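Local coordinates for protein xylooligosaccharide oxidase (Myceliophthora thermophila, PDB 5L6G) that oxidises the C1 hydroxyl of xylooligosaccharides and related sugars to lactones, using a bicovalently bound FAD and passing the electrons to oxygen to give hydrogen peroxide, at residues Pro232-Tyr237 with His314-Gly319; Gly214-Ile219 with Phe486-Ala491; Ile379-Gly384 with His407-Glu412. One frame throughout, in Å; residues are numbered along the deposited sequence.

Contact 1: residues Pro232-Tyr237 with His314-Gly319; sequences PNVTSY and HDWMEG. With NAG (2-acetamido-2-deoxy-beta-D-glucopyranose), chain E.
Val-234 and His-314 form an antiparallel hydrogen-bonded pair, Val-234 N reaching His-314 O at 2.9 Å and His-314 N returning to Val-234 O at 2.7 Å. Where the chain then turns into helix, Asp-315 is the N-cap: its OD1 accepts from Glu-318 N. The His-314 ring is held at both nitrogens; its CG lies anti to the carbonyl carbon (chi1 -53°), which carries the ring toward Ser-236. NE2 meets Ser-236 OG at 2.7 Å close to the ring plane, with either atom a possible donor, while ND1 gives a straight bond (168°) to Glu-318 OE2 that also lies in the ring plane but comes from above the carboxylate. This pairing fixes the ring rotation and would favour a polarised imidazole. Val-234 puts its methyls to different uses: CG1 sits at the edge of the Trp-316 indole, 3.9 Å from CE3, and CG2 lies 3.7 Å from Gly-319 CA, where the lack of a side chain makes room. Asn-233 carries the N-linked sugar through ND2, which still makes a weak bond to His-314 O. The sugar's O6 donates to Pro-232 O (3.0 Å), and a water joins that same carbonyl to Trp-316 N. Trp-316 also meets Tyr-143 of helix 135-146, strand 234-240 runs between strands 308-314 and 280-286, and the contact lies where edge strand 308-314 passes into helix 316-322.

Contact 2: residues Gly214-Ile219 with Phe486-Ala491; sequences GSNFGI and FYYPQA. With FAD (flavin-adenine dinucleotide), chain D.
Phe-486 lays its ring against the backbone of Gly-218, CE2 coming to 3.3 Å from Gly-218 CA and the glycine carbonyl carbon standing over one face near the rim. At the Gly-218 phi of 156° a beta carbon would run into the preceding carbonyl oxygen. Ile-219 CG1 touches Phe-486 CE1 at 3.7 Å, the two side chains crossing at about a right angle. Tyr-488 CG sits between N and the carbonyl carbon (chi1 58°), bringing OH within 2.6 Å of Ser-215 OG, which lies near the ring plane and has a second partner in His-166 NE2. One face of the tyrosine ring takes Ala-491 N, brought there by a type I turn, and the opposite face the FAD ribose oxygen O3B. The Asn-216 amide, nearly parallel to that ring (20°), has OD1 3.2 Å from Ala-491 CA and hydrogen-bonded to Val-492 N, while ND2 gives to Ala-213 O. One water joins Asn-216 ND2, Tyr-488 OH and Gln-490 O, another Asn-216 OD1 and Phe-486 O. The polar ends of Ser-215, Asn-216 and Tyr-488 are thus matched, though Gly-218 N is buried without a partner; together they tie the C-terminal berberine-like segment to the loop beside the FAD adenosine.

Contact 3: residues Ile379-Gly384 with His407-Glu412; sequences IDMYGG and HLFLYE. With XYP (beta-D-xylopyranose), chain H.
Asp-380 N gives a straight, short bond to Leu-410 O (2.6 Å, 173°), and beside it the Asp-380 carboxylate runs along the Leu-410 side chain, OD2 3.6 Å from CD2. Further on, Leu-408 O accepts two N-H groups arriving on one side, Tyr-382 N and, from well above the carbonyl plane, Gly-383 N (2.9 Å). Tyr-382 turns its ring across the partner strand with CG anti to the backbone N (chi1 175°): CD2 rests 3.6 Å from Leu-410 CB, while the other edge has His-407 O near the ring plane, 3.2 Å from CD1. On the face shared by Ile-379, Met-381, Phe-409 and Tyr-411, Ile-379 CG2 lies between the two aromatics, 3.7 Å from Phe-409 CD1 and off-centre over the Tyr-411 ring in a CH-pi contact. The bent Met-381 chain brings CE to Phe-409 CE1 (3.4 Å) and SD to the ring edge, a Met-aromatic contact. Helix 246-261 covers this face through Trp-253 and Gln-257. Outward, Tyr-382 OH bonds to Phe-401 O and Tyr-411 OH to Thr-349 OG1, while Asp-380 touches Arg-272. Farther along strand 409-417, Glu-412, a substrate-binding residue, extends toward the xylose, its OE2 hydrogen-bonded to Tyr-96 OH. A classic beta bulge sets Leu-408 and Phe-409 together against Thr-349, within the antiparallel sheet that backs the sugar pocket.

In the fold
Contacts 1 and 3 belong to the same eight-stranded antiparallel sheet, contact 1 at its outer strand 308-314 and contact 3 on the central strands 374-381 and 409-417; their centres are 22 Å apart and their nearest atoms about 8 Å. Contact 2 lies on the other side of the chain's centre, 36 Å from contact 1 and 26 Å from contact 3 between centres. FAD spans the gap: its adenosine end borders 214-219, and its flavin lies near the xylose bound at Glu-412 of contact 3. Contact 1 is peripheral, at a glycosylated surface, with the Trp-316 side chain about 13 Å from FAD. In sequence, contact 2 brackets both others, joining the FAD-binding part to the C-terminal segment.

Contact 1: residues Pro232-Tyr237 with His314-Gly319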
# COMPACT_ATOMS: atom_id res chain seq x y z
N PRO A 232 -1.71 23.74 8.06
CA PRO A 232 -2.03 23.97 9.45
C PRO A 232 -3.34 23.32 9.88
O PRO A 232 -3.48 22.96 11.04
CB PRO A 232 -2.09 25.50 9.56
CG PRO A 232 -2.31 25.98 8.17
CD PRO A 232 -1.64 24.98 7.28
N ASN A 233 -4.29 23.16 8.95
CA ASN A 233 -5.61 22.62 9.25
C ASN A 233 -6.12 21.69 8.17
O ASN A 233 -5.94 21.96 6.99
CB ASN A 233 -6.61 23.75 9.49
CG ASN A 233 -6.22 24.60 10.68
OD1 ASN A 233 -5.93 25.79 10.54
ND2 ASN A 233 -6.19 23.96 11.87
N VAL A 234 -6.72 20.59 8.59
CA VAL A 234 -7.39 19.66 7.69
C VAL A 234 -8.77 19.33 8.28
O VAL A 234 -8.95 19.34 9.51
CB VAL A 234 -6.59 18.37 7.46
CG1 VAL A 234 -5.25 18.71 6.81
CG2 VAL A 234 -6.40 17.59 8.75
N THR A 235 -9.74 19.08 7.42
CA THR A 235 -11.10 18.92 7.86
C THR A 235 -11.61 17.56 7.39
O THR A 235 -11.69 17.31 6.19
CB THR A 235 -11.96 20.05 7.30
OG1 THR A 235 -11.40 21.30 7.73
CG2 THR A 235 -13.41 19.92 7.79
N SER A 236 -11.90 16.68 8.33
CA SER A 236 -12.50 15.40 7.96
C SER A 236 -13.99 15.58 7.86
O SER A 236 -14.56 16.49 8.46
CB SER A 236 -12.14 14.31 8.97
OG SER A 236 -12.63 14.60 10.26
N TYR A 237 -14.63 14.73 7.07
CA TYR A 237 -16.08 14.82 6.89
C TYR A 237 -16.60 13.53 6.31
O TYR A 237 -15.83 12.72 5.79
CB TYR A 237 -16.43 15.98 5.94
CG TYR A 237 -15.84 15.84 4.56
CD1 TYR A 237 -14.52 16.23 4.30
CD2 TYR A 237 -16.58 15.31 3.50
CE1 TYR A 237 -13.97 16.10 3.04
CE2 TYR A 237 -16.03 15.16 2.23
CZ TYR A 237 -14.73 15.57 2.00
OH TYR A 237 -14.16 15.43 0.76
N HIS A 314 -9.21 19.81 12.14
CA HIS A 314 -8.10 19.22 12.88
C HIS A 314 -6.81 19.97 12.58
O HIS A 314 -6.69 20.59 11.53
CB HIS A 314 -7.88 17.76 12.41
CG HIS A 314 -9.11 16.90 12.45
ND1 HIS A 314 -9.69 16.47 13.63
CD2 HIS A 314 -9.86 16.39 11.46
CE1 HIS A 314 -10.76 15.74 13.35
NE2 HIS A 314 -10.87 15.65 12.04
N ASP A 315 -5.83 19.87 13.46
CA ASP A 315 -4.45 20.14 13.03
C ASP A 315 -3.98 18.92 12.25
O ASP A 315 -4.73 17.94 12.12
CB ASP A 315 -3.51 20.52 14.19
CG ASP A 315 -3.15 19.36 15.11
OD1 ASP A 315 -3.34 18.18 14.79
OD2 ASP A 315 -2.61 19.64 16.19
N TRP A 316 -2.77 18.99 11.71
CA TRP A 316 -2.26 17.96 10.83
C TRP A 316 -2.24 16.56 11.46
O TRP A 316 -2.73 15.60 10.86
CB TRP A 316 -0.86 18.33 10.33
CG TRP A 316 -0.25 17.24 9.50
CD1 TRP A 316 0.77 16.43 9.85
CD2 TRP A 316 -0.67 16.82 8.19
NE1 TRP A 316 1.04 15.54 8.84
CE2 TRP A 316 0.17 15.75 7.81
CE3 TRP A 316 -1.68 17.24 7.32
CZ2 TRP A 316 0.04 15.10 6.58
CZ3 TRP A 316 -1.80 16.60 6.09
CH2 TRP A 316 -0.96 15.53 5.74
N MET A 317 -1.70 16.43 12.67
CA MET A 317 -1.57 15.11 13.28
C MET A 317 -2.91 14.59 13.74
O MET A 317 -3.16 13.38 13.73
CB MET A 317 -0.60 15.12 14.47
CG MET A 317 0.87 15.18 14.10
SD MET A 317 1.40 14.00 12.87
CE MET A 317 1.06 12.38 13.57
N GLU A 318 -3.79 15.49 14.16
CA GLU A 318 -5.11 15.08 14.58
C GLU A 318 -5.87 14.54 13.36
O GLU A 318 -6.65 13.59 13.47
CB GLU A 318 -5.83 16.25 15.24
CG GLU A 318 -7.14 15.87 15.92
CD GLU A 318 -7.87 17.10 16.45
OE1 GLU A 318 -7.21 17.96 17.09
OE2 GLU A 318 -9.09 17.22 16.20
N GLY A 319 -5.63 15.13 12.19
CA GLY A 319 -6.21 14.61 10.94
C GLY A 319 -5.74 13.18 10.70
O GLY A 319 -6.51 12.29 10.32
C1 NAG E . -5.81 24.52 13.17
C2 NAG E . -6.64 24.09 14.38
C3 NAG E . -5.98 24.49 15.71
C4 NAG E . -4.53 24.02 15.75
C5 NAG E . -3.81 24.57 14.52
C6 NAG E . -2.36 24.12 14.45
C7 NAG E . -9.09 23.88 14.37
C8 NAG E . -10.40 24.61 14.27
N2 NAG E . -7.99 24.64 14.29
O3 NAG E . -6.69 23.93 16.80
O4 NAG E . -3.87 24.43 16.93
O5 NAG E . -4.47 24.10 13.37
O6 NAG E . -1.85 24.37 13.15
O7 NAG E . -9.07 22.66 14.52
O HOH W 1 -1.11 21.38 11.60

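Contact 2: residues Gly214-Ile219 with Phe486-Ala491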
# COMPACT_ATOMS: atom_id res chain seq x y z
N GLY A 214 9.37 -2.39 -5.87
CA GLY A 214 10.65 -2.45 -5.16
C GLY A 214 10.95 -3.69 -4.34
O GLY A 214 12.10 -3.96 -4.02
N SER A 215 9.94 -4.49 -4.05
CA SER A 215 10.14 -5.76 -3.35
C SER A 215 10.93 -6.77 -4.17
O SER A 215 11.39 -7.77 -3.64
CB SER A 215 8.79 -6.39 -2.97
OG SER A 215 7.90 -6.44 -4.07
N ASN A 216 11.09 -6.51 -5.46
CA ASN A 216 11.68 -7.49 -6.36
C ASN A 216 13.15 -7.28 -6.66
O ASN A 216 13.77 -8.15 -7.28
CB ASN A 216 10.92 -7.46 -7.69
CG ASN A 216 9.51 -7.96 -7.55
OD1 ASN A 216 9.29 -9.15 -7.40
ND2 ASN A 216 8.54 -7.04 -7.58
N PHE A 217 13.72 -6.14 -6.26
CA PHE A 217 15.03 -5.75 -6.76
C PHE A 217 16.18 -5.63 -5.77
O PHE A 217 17.31 -5.45 -6.19
CB PHE A 217 14.90 -4.47 -7.57
CG PHE A 217 13.93 -4.62 -8.68
CD1 PHE A 217 14.30 -5.26 -9.84
CD2 PHE A 217 12.61 -4.21 -8.54
CE1 PHE A 217 13.39 -5.44 -10.87
CE2 PHE A 217 11.71 -4.39 -9.56
CZ PHE A 217 12.10 -4.99 -10.74
N GLY A 218 15.90 -5.76 -4.47
CA GLY A 218 16.93 -5.62 -3.46
C GLY A 218 16.25 -5.25 -2.16
O GLY A 218 15.04 -5.18 -2.09
N ILE A 219 17.03 -5.06 -1.11
CA ILE A 219 16.49 -4.56 0.14
C ILE A 219 16.90 -3.12 0.24
O ILE A 219 18.09 -2.81 0.26
CB ILE A 219 17.02 -5.38 1.33
CG1 ILE A 219 16.59 -6.84 1.18
CG2 ILE A 219 16.51 -4.79 2.63
CD1 ILE A 219 16.96 -7.71 2.36
N PHE A 486 15.34 -12.84 -4.01
CA PHE A 486 14.23 -12.18 -3.31
C PHE A 486 12.85 -12.71 -3.71
O PHE A 486 11.86 -12.00 -3.62
CB PHE A 486 14.31 -10.67 -3.55
CG PHE A 486 15.61 -10.07 -3.07
CD1 PHE A 486 15.97 -10.17 -1.73
CD2 PHE A 486 16.45 -9.42 -3.94
CE1 PHE A 486 17.16 -9.61 -1.26
CE2 PHE A 486 17.64 -8.88 -3.49
CZ PHE A 486 18.00 -8.97 -2.15
N TYR A 487 12.81 -13.98 -4.08
CA TYR A 487 11.62 -14.63 -4.57
C TYR A 487 10.51 -14.60 -3.54
O TYR A 487 10.75 -14.76 -2.35
CB TYR A 487 11.92 -16.10 -4.93
CG TYR A 487 10.67 -16.88 -5.23
CD1 TYR A 487 10.09 -16.81 -6.47
CD2 TYR A 487 10.02 -17.61 -4.23
CE1 TYR A 487 8.93 -17.49 -6.75
CE2 TYR A 487 8.85 -18.30 -4.50
CZ TYR A 487 8.30 -18.22 -5.76
OH TYR A 487 7.12 -18.88 -6.06
N TYR A 488 9.30 -14.36 -4.02
CA TYR A 488 8.09 -14.69 -3.30
C TYR A 488 7.08 -15.08 -4.37
O TYR A 488 7.35 -14.87 -5.55
CB TYR A 488 7.61 -13.57 -2.39
CG TYR A 488 7.32 -12.25 -3.04
CD1 TYR A 488 8.33 -11.32 -3.27
CD2 TYR A 488 6.03 -11.89 -3.36
CE1 TYR A 488 8.06 -10.07 -3.82
CE2 TYR A 488 5.76 -10.65 -3.91
CZ TYR A 488 6.77 -9.75 -4.15
OH TYR A 488 6.45 -8.50 -4.67
N PRO A 489 5.96 -15.69 -3.98
CA PRO A 489 5.10 -16.33 -5.00
C PRO A 489 4.47 -15.41 -6.04
O PRO A 489 4.01 -15.89 -7.07
CB PRO A 489 4.04 -17.02 -4.15
CG PRO A 489 4.80 -17.39 -2.90
CD PRO A 489 5.60 -16.15 -2.62
N GLN A 490 4.46 -14.10 -5.78
CA GLN A 490 4.04 -13.14 -6.80
C GLN A 490 5.14 -12.18 -7.22
O GLN A 490 4.87 -11.08 -7.70
CB GLN A 490 2.80 -12.38 -6.33
CG GLN A 490 1.62 -13.32 -6.12
CD GLN A 490 0.36 -12.60 -5.70
OE1 GLN A 490 0.41 -11.50 -5.16
NE2 GLN A 490 -0.78 -13.24 -5.91
N ALA A 491 6.40 -12.62 -7.08
CA ALA A 491 7.53 -11.83 -7.55
C ALA A 491 7.57 -11.78 -9.07
O ALA A 491 7.19 -12.73 -9.78
CB ALA A 491 8.85 -12.35 -7.02
PA FAD D . 5.84 -5.95 4.66
O1A FAD D . 6.97 -5.81 5.65
O2A FAD D . 4.96 -7.15 4.82
O5B FAD D . 6.38 -5.78 3.20
C5B FAD D . 5.55 -5.82 2.03
C4B FAD D . 6.39 -6.15 0.82
O4B FAD D . 7.39 -5.15 0.65
C3B FAD D . 7.12 -7.48 0.95
O3B FAD D . 7.28 -8.05 -0.33
C2B FAD D . 8.48 -7.06 1.48
O2B FAD D . 9.50 -8.02 1.24
C1B FAD D . 8.68 -5.75 0.76
N9A FAD D . 9.59 -4.88 1.52
C8A FAD D . 9.47 -4.47 2.77
N7A FAD D . 10.53 -3.69 3.12
C5A FAD D . 11.30 -3.62 2.03
C6A FAD D . 12.58 -2.99 1.72
N6A FAD D . 13.15 -2.26 2.70
N1A FAD D . 13.09 -3.19 0.49
C2A FAD D . 12.48 -3.91 -0.46
N3A FAD D . 11.28 -4.53 -0.23
C4A FAD D . 10.68 -4.40 0.98
N1 FAD D . -1.99 0.73 1.73
C2 FAD D . -2.32 1.91 1.11
O2 FAD D . -1.92 2.12 -0.06
N3 FAD D . -3.03 2.86 1.77
C4 FAD D . -3.44 2.71 3.05
O4 FAD D . -4.10 3.58 3.68
C4X FAD D . -3.13 1.45 3.78
N5 FAD D . -3.51 1.21 5.06
C5X FAD D . -3.19 0.04 5.74
C6 FAD D . -3.56 -0.19 7.07
C7 FAD D . -3.22 -1.40 7.70
C7M FAD D . -3.66 -1.61 9.13
C8 FAD D . -2.42 -2.44 6.98
C8M FAD D . -1.97 -3.73 7.66
C9 FAD D . -2.05 -2.19 5.66
C9A FAD D . -2.42 -1.00 5.00
N10 FAD D . -2.07 -0.73 3.65
C10 FAD D . -2.39 0.46 3.00
C1' FAD D . -1.32 -1.70 2.85
C2' FAD D . 0.16 -1.46 2.91
O2' FAD D . 0.45 -0.36 2.05
C3' FAD D . 0.81 -2.71 2.34
O3' FAD D . 0.42 -3.88 3.08
C4' FAD D . 2.33 -2.54 2.41
O4' FAD D . 2.92 -3.27 1.32
C5' FAD D . 2.83 -3.01 3.75
O5' FAD D . 4.16 -2.52 3.96
P FAD D . 4.99 -3.17 5.14
O1P FAD D . 6.41 -2.71 5.11
O2P FAD D . 4.25 -3.02 6.43
O3P FAD D . 4.81 -4.73 4.81
O HOH W 2 11.03 -9.65 -1.26
O HOH W 3 5.71 -8.41 -7.34
O HOH W 4 11.43 -10.80 -5.97

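Contact 3: residues Ile379-Gly384 with His407-Glu412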
# COMPACT_ATOMS: atom_id res chain seq x y z
N ILE A 379 -13.68 2.51 -2.18
CA ILE A 379 -13.50 2.99 -3.53
C ILE A 379 -12.86 4.36 -3.37
O ILE A 379 -13.52 5.32 -2.97
CB ILE A 379 -14.83 3.12 -4.32
CG1 ILE A 379 -15.62 1.82 -4.26
CG2 ILE A 379 -14.56 3.49 -5.77
CD1 ILE A 379 -17.11 2.01 -4.37
N ASP A 380 -11.58 4.45 -3.68
CA ASP A 380 -10.87 5.71 -3.52
C ASP A 380 -11.14 6.60 -4.71
O ASP A 380 -11.12 6.13 -5.84
CB ASP A 380 -9.36 5.47 -3.42
CG ASP A 380 -8.96 4.86 -2.11
OD1 ASP A 380 -9.33 5.41 -1.06
OD2 ASP A 380 -8.23 3.88 -2.11
N MET A 381 -11.38 7.89 -4.45
CA MET A 381 -11.40 8.87 -5.52
C MET A 381 -9.95 9.13 -5.92
O MET A 381 -9.26 9.93 -5.33
CB MET A 381 -12.12 10.18 -5.08
CG MET A 381 -13.53 9.96 -4.58
SD MET A 381 -14.73 9.25 -5.74
CE MET A 381 -14.66 7.53 -5.30
N TYR A 382 -9.50 8.42 -6.94
CA TYR A 382 -8.08 8.21 -7.18
C TYR A 382 -7.53 9.11 -8.29
O TYR A 382 -6.47 9.72 -8.15
CB TYR A 382 -7.89 6.73 -7.51
CG TYR A 382 -6.51 6.30 -7.92
CD1 TYR A 382 -6.11 6.36 -9.25
CD2 TYR A 382 -5.62 5.81 -6.99
CE1 TYR A 382 -4.86 5.96 -9.64
CE2 TYR A 382 -4.36 5.38 -7.37
CZ TYR A 382 -3.98 5.47 -8.70
OH TYR A 382 -2.73 5.06 -9.07
N GLY A 383 -8.26 9.15 -9.40
CA GLY A 383 -7.80 9.79 -10.61
C GLY A 383 -8.58 11.06 -10.94
O GLY A 383 -8.99 11.81 -10.05
N GLY A 384 -8.73 11.32 -12.23
CA GLY A 384 -9.38 12.52 -12.69
C GLY A 384 -8.42 13.68 -12.86
O GLY A 384 -7.28 13.62 -12.42
N HIS A 407 -7.25 5.37 -15.01
CA HIS A 407 -7.05 4.94 -13.64
C HIS A 407 -7.76 5.93 -12.76
O HIS A 407 -7.17 6.86 -12.23
CB HIS A 407 -5.56 4.83 -13.35
CG HIS A 407 -4.88 3.89 -14.29
ND1 HIS A 407 -3.83 4.27 -15.10
CD2 HIS A 407 -5.18 2.62 -14.63
CE1 HIS A 407 -3.47 3.24 -15.85
NE2 HIS A 407 -4.27 2.22 -15.57
N LEU A 408 -9.05 5.69 -12.64
CA LEU A 408 -9.95 6.64 -12.00
C LEU A 408 -10.22 6.28 -10.55
O LEU A 408 -10.36 7.19 -9.71
CB LEU A 408 -11.27 6.63 -12.74
CG LEU A 408 -12.24 7.73 -12.34
CD1 LEU A 408 -11.62 9.11 -12.51
CD2 LEU A 408 -13.52 7.60 -13.14
N PHE A 409 -10.33 4.97 -10.28
CA PHE A 409 -10.70 4.45 -8.97
C PHE A 409 -9.73 3.38 -8.55
O PHE A 409 -9.31 2.54 -9.35
CB PHE A 409 -12.09 3.79 -8.97
CG PHE A 409 -13.22 4.74 -9.22
CD1 PHE A 409 -13.39 5.85 -8.42
CD2 PHE A 409 -14.12 4.50 -10.24
CE1 PHE A 409 -14.44 6.71 -8.63
CE2 PHE A 409 -15.16 5.38 -10.47
CZ PHE A 409 -15.33 6.48 -9.66
N LEU A 410 -9.40 3.40 -7.26
CA LEU A 410 -8.68 2.35 -6.58
C LEU A 410 -9.58 1.73 -5.53
O LEU A 410 -10.29 2.43 -4.78
CB LEU A 410 -7.43 2.93 -5.93
CG LEU A 410 -6.61 2.09 -4.98
CD1 LEU A 410 -6.00 0.94 -5.77
CD2 LEU A 410 -5.53 2.95 -4.31
N TYR A 411 -9.52 0.42 -5.44
CA TYR A 411 -10.43 -0.32 -4.58
C TYR A 411 -9.68 -1.23 -3.63
O TYR A 411 -8.69 -1.87 -4.02
CB TYR A 411 -11.33 -1.21 -5.39
CG TYR A 411 -12.15 -0.57 -6.49
CD1 TYR A 411 -11.55 -0.15 -7.68
CD2 TYR A 411 -13.52 -0.46 -6.38
CE1 TYR A 411 -12.28 0.36 -8.73
CE2 TYR A 411 -14.27 0.06 -7.42
CZ TYR A 411 -13.65 0.46 -8.59
OH TYR A 411 -14.38 0.98 -9.63
N GLU A 412 -10.20 -1.31 -2.41
CA GLU A 412 -9.81 -2.32 -1.46
C GLU A 412 -11.09 -3.09 -1.11
O GLU A 412 -12.08 -2.48 -0.72
CB GLU A 412 -9.22 -1.73 -0.19
CG GLU A 412 -8.68 -2.79 0.75
CD GLU A 412 -8.14 -2.23 2.06
OE1 GLU A 412 -8.32 -1.02 2.34
OE2 GLU A 412 -7.54 -3.03 2.81
O1 XYP H . -6.94 1.49 2.52
C1 XYP H . -6.75 1.18 3.90
C2 XYP H . -7.71 2.02 4.74
C3 XYP H . -7.70 1.57 6.20
C4 XYP H . -7.93 0.07 6.30
C5 XYP H . -6.95 -0.70 5.40
O2 XYP H . -7.30 3.38 4.65
O3 XYP H . -8.64 2.33 6.97
O4 XYP H . -7.72 -0.37 7.64
O5 XYP H . -6.97 -0.22 4.06